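Local structure of putative oxidoreductase (Salmonella enterica subsp. enterica serovar Typhimurium, 3NX4) at residues 2-7 with 301-306. The protein probably reduces acryloyl-CoA with NADPH as the hydride donor, as a member of the medium-chain dehydrogenase/reductase family. Residues are numbered along the deposited sequence; the frame is centred on the assembly and turned at random.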
loop_
_atom_site.group_PDB
_atom_site.type_symbol
_atom_site.label_atom_id
_atom_site.label_comp_id
_atom_site.label_asym_id
_atom_site.label_seq_id
_atom_site.Cartn_x
_atom_site.Cartn_y
_atom_site.Cartn_z
ATOM N N GLN A 2 26.503 -19.314 29.298
ATOM C CA GLN A 2 26.237 -20.080 28.089
ATOM C C GLN A 2 25.592 -19.385 26.978
ATOM O O GLN A 2 24.606 -18.729 27.296
ATOM C CB GLN A 2 25.378 -21.269 28.519
ATOM C CG GLN A 2 25.484 -22.477 27.615
ATOM C CD GLN A 2 24.534 -23.598 28.015
ATOM O OE1 GLN A 2 24.624 -24.715 27.507
ATOM N NE2 GLN A 2 23.612 -23.299 28.925
ATOM N N ALA A 3 25.998 -19.502 25.726
ATOM C CA ALA A 3 25.272 -18.894 24.631
ATOM C C ALA A 3 25.346 -19.710 23.347
ATOM O O ALA A 3 26.292 -20.457 23.137
ATOM C CB ALA A 3 25.792 -17.502 24.386
ATOM N N LEU A 4 24.358 -19.547 22.476
ATOM C CA LEU A 4 24.392 -20.203 21.185
ATOM C C LEU A 4 25.255 -19.330 20.296
ATOM O O LEU A 4 25.009 -18.142 20.163
ATOM C CB LEU A 4 22.988 -20.358 20.608
ATOM C CG LEU A 4 22.827 -20.627 19.114
ATOM C CD1 LEU A 4 23.671 -21.782 18.656
ATOM C CD2 LEU A 4 21.375 -20.860 18.758
ATOM N N ILE A 5 26.269 -19.924 19.691
ATOM C CA ILE A 5 27.223 -19.176 18.893
ATOM C C ILE A 5 27.255 -19.580 17.439
ATOM O O ILE A 5 27.265 -20.754 17.125
ATOM C CB ILE A 5 28.643 -19.330 19.452
ATOM C CG1 ILE A 5 28.739 -18.686 20.832
ATOM C CG2 ILE A 5 29.645 -18.718 18.506
ATOM C CD1 ILE A 5 28.813 -17.196 20.800
ATOM N N LEU A 6 27.275 -18.590 16.559
ATOM C CA LEU A 6 27.335 -18.834 15.131
ATOM C C LEU A 6 28.689 -18.440 14.581
ATOM O O LEU A 6 29.151 -17.331 14.796
ATOM C CB LEU A 6 26.263 -18.037 14.389
ATOM C CG LEU A 6 24.804 -18.265 14.769
ATOM C CD1 LEU A 6 23.907 -17.481 13.842
ATOM C CD2 LEU A 6 24.459 -19.721 14.734
ATOM N N GLU A 7 29.301 -19.368 13.852
ATOM C CA GLU A 7 30.583 -19.164 13.193
ATOM C C GLU A 7 30.486 -19.806 11.815
ATOM O O GLU A 7 29.815 -20.822 11.662
ATOM C CB GLU A 7 31.695 -19.843 13.991
ATOM C CG GLU A 7 31.811 -19.378 15.427
ATOM C CD GLU A 7 32.210 -20.495 16.367
ATOM O OE1 GLU A 7 31.590 -21.574 16.303
ATOM O OE2 GLU A 7 33.133 -20.290 17.183
ATOM N N ALA A 301 19.978 -25.735 23.635
ATOM C CA ALA A 301 20.682 -26.753 22.861
ATOM C C ALA A 301 19.862 -27.258 21.671
ATOM O O ALA A 301 20.421 -27.739 20.685
ATOM C CB ALA A 301 21.095 -27.912 23.761
ATOM N N ASP A 302 18.538 -27.152 21.769
ATOM C CA ASP A 302 17.640 -27.604 20.708
ATOM C C ASP A 302 17.499 -26.578 19.585
ATOM O O ASP A 302 16.908 -26.872 18.545
ATOM C CB ASP A 302 16.239 -27.860 21.269
ATOM C CG ASP A 302 16.180 -29.044 22.207
ATOM O OD1 ASP A 302 16.758 -30.107 21.881
ATOM O OD2 ASP A 302 15.531 -28.911 23.270
ATOM N N ALA A 303 18.003 -25.367 19.801
ATOM C CA ALA A 303 17.771 -24.282 18.843
ATOM C C ALA A 303 18.158 -24.618 17.399
ATOM O O ALA A 303 17.394 -24.346 16.479
ATOM C CB ALA A 303 18.447 -22.982 19.298
ATOM N N PRO A 304 19.350 -25.201 17.192
ATOM C CA PRO A 304 19.759 -25.506 15.816
ATOM C C PRO A 304 18.828 -26.500 15.122
ATOM O O PRO A 304 18.509 -26.318 13.946
ATOM C CB PRO A 304 21.155 -26.102 16.001
ATOM C CG PRO A 304 21.653 -25.457 17.258
ATOM C CD PRO A 304 20.449 -25.419 18.148
ATOM N N LYS A 305 18.397 -27.527 15.848
ATOM C CA LYS A 305 17.471 -28.517 15.306
ATOM C C LYS A 305 16.146 -27.866 14.946
ATOM O O LYS A 305 15.559 -28.158 13.901
ATOM C CB LYS A 305 17.237 -29.643 16.316
ATOM C CG LYS A 305 16.145 -30.619 15.914
ATOM C CD LYS A 305 16.073 -31.807 16.867
ATOM C CE LYS A 305 15.796 -31.360 18.295
ATOM N NZ LYS A 305 15.677 -32.517 19.229
ATOM N N PHE A 306 15.673 -26.972 15.808
ATOM C CA PHE A 306 14.394 -26.324 15.549
ATOM C C PHE A 306 14.474 -25.293 14.429
ATOM O O PHE A 306 13.507 -25.109 13.688
ATOM C CB PHE A 306 13.776 -25.765 16.836
ATOM C CG PHE A 306 12.951 -26.774 17.578
ATOM C CD1 PHE A 306 11.562 -26.723 17.539
ATOM C CD2 PHE A 306 13.563 -27.809 18.273
ATOM C CE1 PHE A 306 10.795 -27.688 18.204
ATOM C CE2 PHE A 306 12.807 -28.781 18.940
ATOM C CZ PHE A 306 11.422 -28.720 18.906
#
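L4 reaches from the N-terminal strand to A303 and P304 on helix 303-311, and its side chain alone makes the contact on the strand's part. CB leaves the backbone toward the helix but is still 5.4 Å from CB of A303. Next comes CG, which is anti to the backbone N (chi1 162°) and still stands back from both helix residues: it lies 5.0 Å from A303 CB and 5.3 Å from P304 CG. The methyls do the work. With chi2 at 51°, CD1 folds back beside CA and CD2 carries the side chain outward in its extended direction. CD2 therefore gets furthest, ending 3.7 Å from A303 CB, methyl against methyl at van der Waals distance. CD1 approaches P304 more loosely, 4.4 Å from the CG corner of its ring. Only 88 Å² is buried between the segments, both sides summed.

In the fold it ties the first strand to a beta-alpha-beta crossover: helix 303-311 joins the parallel strands 295-299 and 318-322, where the C-terminal end of the chain returns to the GroES-like part, as in other medium-chain dehydrogenases. The NADP sites lie elsewhere. L4 also rests on A15 of strand 13-19, the antiparallel partner of its own strand, while its backbone bonds to L98. On the helix side, F306 N donates to D302 O at 3.0 Å, a helical bond spanning A303 and P304; the A303 methyl points toward L4. D302 itself is held by T299 OG1 through OD2, and its OD1 has a long salt bridge, 3.7 Å, to K305 NZ.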